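Local atomic coordinates of angiogenin-1 (Salmo salar, PDB entry 7BFK), a protein that probably cleaves RNA as a secreted endonuclease of the pancreatic ribonuclease family. Residues N8-L11 with K12-D16; L31-R35 with P36-C40. All coordinates share one frame; numbering follows the deposited sequence.

Interaction 1: N8-L11 with K12-D16; sequences NHFL and KQHVD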
ATOM      1  N   ASN A   8     -11.356  -2.265  -2.848  1.00 26.24           N
ATOM      2  CA  ASN A   8     -11.134  -3.523  -2.085  1.00 25.63           C
ATOM      3  C   ASN A   8      -9.709  -4.023  -2.344  1.00 27.22           C
ATOM      4  O   ASN A   8      -9.034  -4.463  -1.397  1.00 24.87           O
ATOM      5  CB  ASN A   8     -12.156  -4.613  -2.419  1.00 26.75           C
ATOM      6  CG  ASN A   8     -13.528  -4.284  -1.876  1.00 30.07           C
ATOM      7  OD1 ASN A   8     -14.240  -3.433  -2.420  1.00 28.41           O
ATOM      8  ND2 ASN A   8     -13.892  -4.939  -0.785  1.00 34.00           N
ATOM      9  N   HIS A   9      -9.275  -3.983  -3.598  1.00 30.15           N
ATOM     10  CA  HIS A   9      -7.910  -4.421  -3.984  1.00 30.34           C
ATOM     11  C   HIS A   9      -6.885  -3.532  -3.238  1.00 27.25           C
ATOM     12  O   HIS A   9      -5.919  -4.062  -2.692  1.00 25.81           O
ATOM     13  CB  HIS A   9      -7.750  -4.369  -5.500  1.00 36.36           C
ATOM     14  CG  HIS A   9      -6.675  -5.276  -6.004  1.00 44.21           C
ATOM     15  ND1 HIS A   9      -5.625  -5.696  -5.201  1.00 51.00           N
ATOM     16  CD2 HIS A   9      -6.446  -5.793  -7.228  1.00 52.61           C
ATOM     17  CE1 HIS A   9      -4.816  -6.464  -5.902  1.00 52.33           C
ATOM     18  NE2 HIS A   9      -5.292  -6.533  -7.156  1.00 60.29           N
ATOM     19  N   PHE A  10      -7.112  -2.231  -3.214  1.00 26.91           N
ATOM     20  CA  PHE A  10      -6.221  -1.244  -2.534  1.00 25.43           C
ATOM     21  C   PHE A  10      -6.112  -1.593  -1.050  1.00 27.72           C
ATOM     22  O   PHE A  10      -4.994  -1.698  -0.537  1.00 25.87           O
ATOM     23  CB  PHE A  10      -6.731   0.174  -2.740  1.00 25.23           C
ATOM     24  CG  PHE A  10      -5.910   1.209  -2.016  1.00 24.76           C
ATOM     25  CD1 PHE A  10      -6.106   1.458  -0.670  1.00 27.44           C
ATOM     26  CD2 PHE A  10      -4.911   1.906  -2.683  1.00 27.15           C
ATOM     27  CE1 PHE A  10      -5.316   2.383   0.001  1.00 26.58           C
ATOM     28  CE2 PHE A  10      -4.131   2.843  -2.010  1.00 25.14           C
ATOM     29  CZ  PHE A  10      -4.338   3.077  -0.681  1.00 25.07           C
ATOM     30  N   LEU A  11      -7.251  -1.812  -0.377  1.00 26.88           N
ATOM     31  CA  LEU A  11      -7.254  -2.156   1.062  1.00 27.85           C
ATOM     32  C   LEU A  11      -6.455  -3.437   1.290  1.00 27.50           C
ATOM     33  O   LEU A  11      -5.638  -3.452   2.224  1.00 28.45           O
ATOM     34  CB  LEU A  11      -8.695  -2.305   1.540  1.00 28.32           C
ATOM     35  CG  LEU A  11      -9.528  -1.038   1.509  1.00 27.27           C
ATOM     36  CD1 LEU A  11     -10.947  -1.335   1.993  1.00 29.53           C
ATOM     37  CD2 LEU A  11      -8.890   0.054   2.379  1.00 26.62           C
ATOM     38  N   LYS A  12      -6.677  -4.476   0.483  1.00 30.07           N
ATOM     39  CA  LYS A  12      -5.979  -5.780   0.630  1.00 32.47           C
ATOM     40  C   LYS A  12      -4.468  -5.579   0.464  1.00 31.56           C
ATOM     41  O   LYS A  12      -3.710  -6.118   1.244  1.00 30.71           O
ATOM     42  CB  LYS A  12      -6.454  -6.795  -0.417  1.00 37.48           C
ATOM     43  CG  LYS A  12      -7.836  -7.408  -0.199  1.00 47.91           C
ATOM     44  CD  LYS A  12      -8.313  -8.167  -1.450  1.00 48.95           C
ATOM     45  CE  LYS A  12      -9.791  -8.499  -1.480  1.00 55.04           C
ATOM     46  NZ  LYS A  12     -10.101  -9.757  -0.762  1.00 54.90           N
ATOM     47  N   GLN A  13      -4.058  -4.800  -0.529  1.00 28.17           N
ATOM     48  CA  GLN A  13      -2.622  -4.558  -0.825  1.00 29.60           C
ATOM     49  C   GLN A  13      -1.959  -3.570   0.164  1.00 32.03           C
ATOM     50  O   GLN A  13      -0.770  -3.768   0.439  1.00 29.57           O
ATOM     51  CB  GLN A  13      -2.513  -3.981  -2.225  1.00 31.80           C
ATOM     52  CG  GLN A  13      -1.091  -3.783  -2.693  1.00 41.11           C
ATOM     53  CD  GLN A  13      -1.052  -3.763  -4.197  1.00 47.01           C
ATOM     54  OE1 GLN A  13      -0.758  -2.751  -4.819  1.00 56.36           O
ATOM     55  NE2 GLN A  13      -1.421  -4.886  -4.788  1.00 48.98           N
ATOM     56  N   HIS A  14      -2.674  -2.563   0.688  1.00 30.02           N
ATOM     57  CA  HIS A  14      -2.013  -1.438   1.405  1.00 28.22           C
ATOM     58  C   HIS A  14      -2.614  -1.050   2.755  1.00 32.17           C
ATOM     59  O   HIS A  14      -2.066  -0.104   3.328  1.00 32.41           O
ATOM     60  CB  HIS A  14      -2.028  -0.184   0.521  1.00 27.49           C
ATOM     61  CG  HIS A  14      -1.231  -0.325  -0.726  1.00 25.70           C
ATOM     62  ND1 HIS A  14       0.137  -0.456  -0.707  1.00 23.97           N
ATOM     63  CD2 HIS A  14      -1.586  -0.316  -2.024  1.00 26.73           C
ATOM     64  CE1 HIS A  14       0.576  -0.590  -1.934  1.00 27.93           C
ATOM     65  NE2 HIS A  14      -0.453  -0.496  -2.757  1.00 25.67           N
ATOM     66  N   VAL A  15      -3.686  -1.663   3.259  1.00 27.50           N
ATOM     67  CA  VAL A  15      -4.259  -1.182   4.552  1.00 29.32           C
ATOM     68  C   VAL A  15      -4.320  -2.350   5.560  1.00 31.42           C
ATOM     69  O   VAL A  15      -5.100  -3.294   5.320  1.00 33.56           O
ATOM     70  CB  VAL A  15      -5.618  -0.492   4.336  1.00 29.28           C
ATOM     71  CG1 VAL A  15      -6.228   0.006   5.628  1.00 31.19           C
ATOM     72  CG2 VAL A  15      -5.520   0.650   3.323  1.00 30.26           C
ATOM     73  N   ASP A  16      -3.530  -2.279   6.644  1.00 31.37           N
ATOM     74  CA  ASP A  16      -3.489  -3.313   7.722  1.00 31.20           C
ATOM     75  C   ASP A  16      -3.088  -2.678   9.061  1.00 32.04           C
ATOM     76  O   ASP A  16      -1.870  -2.479   9.320  1.00 33.36           O
ATOM     77  CB  ASP A  16      -2.581  -4.488   7.348  1.00 33.62           C
ATOM     78  CG  ASP A  16      -2.515  -5.568   8.420  1.00 36.12           C
ATOM     79  OD1 ASP A  16      -3.311  -5.501   9.379  1.00 39.92           O
ATOM     80  OD2 ASP A  16      -1.664  -6.444   8.292  1.00 37.14           O
TER
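F10 and H14, one turn apart in the C-terminal part of helix 5-14, meet at about a right angle. The CB of H14 stands over one face of the F10 ring, 4.3 Å from its centroid, a CH-pi contact, while the two rings are tilted obliquely with planes 50° apart. F10 reaches this place with CG anti to the backbone N (chi1 177°); V15 CG2 lies obliquely by the CD1-CE1 side of the ring, 3.8 Å from CE1. That methyl also takes CD2 of L11 at 3.6 Å, the L11 and V15 side chains lying alongside each other and heading in a common direction. V54 and P51 of helix 51-55 close over this apolar side. H14 N is hydrogen-bonded to F10 O (2.8 Å), and the i to i+4 pattern continues as far as V15. H9 CE1 comes 3.9 Å from Q13 NE2, ring and amide planes 75° apart. Q13 lays CG over one face of the H14 imidazole, whose ND1 is hydrogen-bonded to the carbonyl of T45. An alanine in place of F10 is likely to open a gap beside H14 CB and V15 CG2, letting the imidazole shift. H14 probably corresponds to the first catalytic histidine of the family, as its place in the F-x-x-Q-H-x-D sequence suggests; the F10 face against CB, Q13 alongside and the T45 carbonyl together probably set its orientation.

Interaction 2: L31-R35 with P36-C40; sequences LNLNR and PDRKC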
ATOM      1  N   LEU A  31       0.968 -11.345  -1.393  1.00 41.34           N
ATOM      2  CA  LEU A  31       0.992 -10.495  -2.612  1.00 40.81           C
ATOM      3  C   LEU A  31       1.722 -11.217  -3.755  1.00 38.91           C
ATOM      4  O   LEU A  31       1.229 -11.174  -4.886  1.00 46.11           O
ATOM      5  CB  LEU A  31       1.696  -9.164  -2.312  1.00 40.07           C
ATOM      6  CG  LEU A  31       0.960  -8.188  -1.400  1.00 44.53           C
ATOM      7  CD1 LEU A  31       1.798  -6.931  -1.200  1.00 42.90           C
ATOM      8  CD2 LEU A  31      -0.421  -7.825  -1.954  1.00 46.63           C
ATOM      9  N   ASN A  32       2.870 -11.830  -3.484  1.00 41.13           N
ATOM     10  CA  ASN A  32       3.733 -12.434  -4.541  1.00 39.72           C
ATOM     11  C   ASN A  32       3.029 -13.626  -5.204  1.00 47.29           C
ATOM     12  O   ASN A  32       3.170 -13.773  -6.446  1.00 47.93           O
ATOM     13  CB  ASN A  32       5.112 -12.787  -3.991  1.00 39.36           C
ATOM     14  CG  ASN A  32       5.929 -11.546  -3.685  1.00 41.24           C
ATOM     15  OD1 ASN A  32       5.665 -10.490  -4.239  1.00 37.35           O
ATOM     16  ND2 ASN A  32       6.922 -11.671  -2.827  1.00 41.80           N
ATOM     17  N   LEU A  33       2.291 -14.426  -4.429  1.00 53.48           N
ATOM     18  CA  LEU A  33       1.580 -15.638  -4.936  1.00 58.06           C
ATOM     19  C   LEU A  33       0.531 -15.260  -5.988  1.00 60.13           C
ATOM     20  O   LEU A  33       0.133 -16.156  -6.740  1.00 65.28           O
ATOM     21  CB  LEU A  33       0.933 -16.377  -3.763  1.00 61.60           C
ATOM     22  CG  LEU A  33       1.902 -17.088  -2.822  1.00 63.63           C
ATOM     23  CD1 LEU A  33       1.219 -17.471  -1.521  1.00 69.93           C
ATOM     24  CD2 LEU A  33       2.513 -18.310  -3.496  1.00 64.01           C
ATOM     25  N   ASN A  34       0.084 -13.999  -6.036  1.00 65.13           N
ATOM     26  CA  ASN A  34      -0.952 -13.551  -7.010  1.00 69.00           C
ATOM     27  C   ASN A  34      -0.321 -12.818  -8.197  1.00 69.00           C
ATOM     28  O   ASN A  34      -1.077 -12.472  -9.127  1.00 77.00           O
ATOM     29  CB  ASN A  34      -2.052 -12.704  -6.363  1.00 76.99           C
ATOM     30  CG  ASN A  34      -3.183 -13.545  -5.801  1.00 84.03           C
ATOM     31  OD1 ASN A  34      -2.963 -14.433  -4.977  1.00 81.67           O
ATOM     32  ND2 ASN A  34      -4.400 -13.271  -6.243  1.00 83.38           N
ATOM     33  N   ARG A  35       0.999 -12.630  -8.199  1.00 73.74           N
ATOM     34  CA  ARG A  35       1.724 -11.909  -9.282  1.00 76.49           C
ATOM     35  C   ARG A  35       2.151 -12.889 -10.371  1.00 86.22           C
ATOM     36  O   ARG A  35       2.655 -13.970 -10.074  1.00 90.32           O
ATOM     37  CB  ARG A  35       2.959 -11.194  -8.722  1.00 76.99           C
ATOM     38  CG  ARG A  35       2.700 -10.436  -7.430  1.00 77.93           C
ATOM     39  CD  ARG A  35       3.830  -9.520  -6.998  1.00 74.33           C
ATOM     40  NE  ARG A  35       3.926  -8.321  -7.820  1.00 75.20           N
ATOM     41  CZ  ARG A  35       4.963  -8.000  -8.583  1.00 70.52           C
ATOM     42  NH1 ARG A  35       6.034  -8.774  -8.624  1.00 62.99           N
ATOM     43  NH2 ARG A  35       4.929  -6.885  -9.288  1.00 69.64           N
ATOM     44  N   PRO A  36       1.933 -12.555 -11.664  1.00 88.88           N
ATOM     45  CA  PRO A  36       2.397 -13.401 -12.763  1.00 91.54           C
ATOM     46  C   PRO A  36       3.888 -13.757 -12.612  1.00 86.21           C
ATOM     47  O   PRO A  36       4.693 -12.856 -12.513  1.00 80.63           O
ATOM     48  CB  PRO A  36       2.134 -12.534 -14.005  1.00 90.89           C
ATOM     49  CG  PRO A  36       0.947 -11.679 -13.604  1.00 88.66           C
ATOM     50  CD  PRO A  36       1.164 -11.394 -12.131  1.00 87.75           C
ATOM     51  N   ASP A  37       4.196 -15.059 -12.596  1.00 83.75           N
ATOM     52  CA  ASP A  37       5.563 -15.631 -12.425  1.00 73.59           C
ATOM     53  C   ASP A  37       5.960 -15.594 -10.948  1.00 71.36           C
ATOM     54  O   ASP A  37       7.070 -16.060 -10.621  1.00 76.27           O
ATOM     55  CB  ASP A  37       6.597 -14.930 -13.306  1.00 72.72           C
ATOM     56  CG  ASP A  37       6.691 -15.526 -14.696  1.00 71.09           C
ATOM     57  OD1 ASP A  37       6.082 -16.599 -14.913  1.00 65.38           O
ATOM     58  OD2 ASP A  37       7.373 -14.925 -15.541  1.00 69.78           O
ATOM     59  N   ARG A  38       5.078 -15.087 -10.092  1.00 68.51           N
ATOM     60  CA  ARG A  38       5.307 -14.978  -8.630  1.00 69.55           C
ATOM     61  C   ARG A  38       6.629 -14.252  -8.377  1.00 54.60           C
ATOM     62  O   ARG A  38       7.314 -14.590  -7.399  1.00 50.04           O
ATOM     63  CB  ARG A  38       5.263 -16.364  -7.983  1.00 71.90           C
ATOM     64  CG  ARG A  38       3.866 -16.965  -7.969  1.00 76.97           C
ATOM     65  CD  ARG A  38       3.744 -18.171  -7.063  1.00 81.68           C
ATOM     66  NE  ARG A  38       2.352 -18.553  -6.898  1.00 83.23           N
ATOM     67  CZ  ARG A  38       1.720 -19.430  -7.661  1.00 85.10           C
ATOM     68  NH1 ARG A  38       2.360 -20.028  -8.650  1.00 93.32           N
ATOM     69  NH2 ARG A  38       0.450 -19.706  -7.433  1.00 81.66           N
ATOM     70  N   LYS A  39       6.969 -13.308  -9.257  1.00 53.42           N
ATOM     71  CA  LYS A  39       8.154 -12.430  -9.120  1.00 57.92           C
ATOM     72  C   LYS A  39       8.056 -11.746  -7.755  1.00 47.40           C
ATOM     73  O   LYS A  39       6.925 -11.443  -7.328  1.00 52.03           O
ATOM     74  CB  LYS A  39       8.209 -11.394 -10.250  1.00 59.03           C
ATOM     75  CG  LYS A  39       8.513 -11.955 -11.636  1.00 62.14           C
ATOM     76  CD  LYS A  39       8.699 -10.887 -12.705  1.00 61.30           C
ATOM     77  CE  LYS A  39       8.959 -11.470 -14.080  1.00 58.24           C
ATOM     78  NZ  LYS A  39       9.131 -10.416 -15.109  1.00 59.20           N
ATOM     79  N   CYS A  40       9.181 -11.562  -7.082  1.00 43.43           N
ATOM     80  CA  CYS A  40       9.250 -10.885  -5.766  1.00 41.33           C
ATOM     81  C   CYS A  40       8.948  -9.404  -5.997  1.00 38.48           C
ATOM     82  O   CYS A  40       9.721  -8.771  -6.733  1.00 38.04           O
ATOM     83  CB  CYS A  40      10.624 -11.028  -5.136  1.00 43.86           C
ATOM     84  SG  CYS A  40      11.181 -12.745  -4.961  1.00 48.68           S
TER
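R35 curls back over the loop that follows it to hydrogen-bond K39: its NH1 lies 3.1 Å from the K39 O. Its chain is bent at chi3 (73°), which turns the guanidinium so that the carbonyl oxygen lies in the guanidinium plane, although NH1 itself stands well above the carbonyl plane. Two turns share R35: a type I turn from N32, closed by R35 N to N32 O, and a type II turn R35-P36-D37-R38, closed by R38 N to R35 O (2.7 Å). R38, which ends the second turn, has a left-handed backbone, and its CA lies 3.3 Å from N32 O in a CA-H...O contact. From there the R38 side chain, extended from CG to NE, crosses L33 obliquely, bringing NE to 3.4 Å from the L33 CD2 methyl. N32, with CG anti to the carbonyl carbon (chi1 -70°), turns its amide toward C40; ND2 is bound by Y94 OH and OD1 accepts the backbone N-H of K41. C40 is tied to C92 by a disulfide. That disulfide and the buried N32 amide probably hold the point where the chain leaves for K41, which probably corresponds to the catalytic lysine of the family.

Interaction 1 comes first along the chain, in the C-terminal part of helix 5-14; interaction 2 follows where helix 24-32 gives way to the loop leading to strand 43-47. Their centres are about 16 Å apart, but they meet where Q13 CA packs against L31 CD2 (4.1 Å). Interaction 1 lies near the centre of the molecule, interaction 2 at its periphery. Strand 43-47 links them: it receives the chain from 36-40 and bonds to H14 through T45 and I47. Q13 touches both K41 and H114, and with H14 beside it this is consistent with a ribonuclease A-like active site here; interaction 2 joins it through K41, just after its last residue.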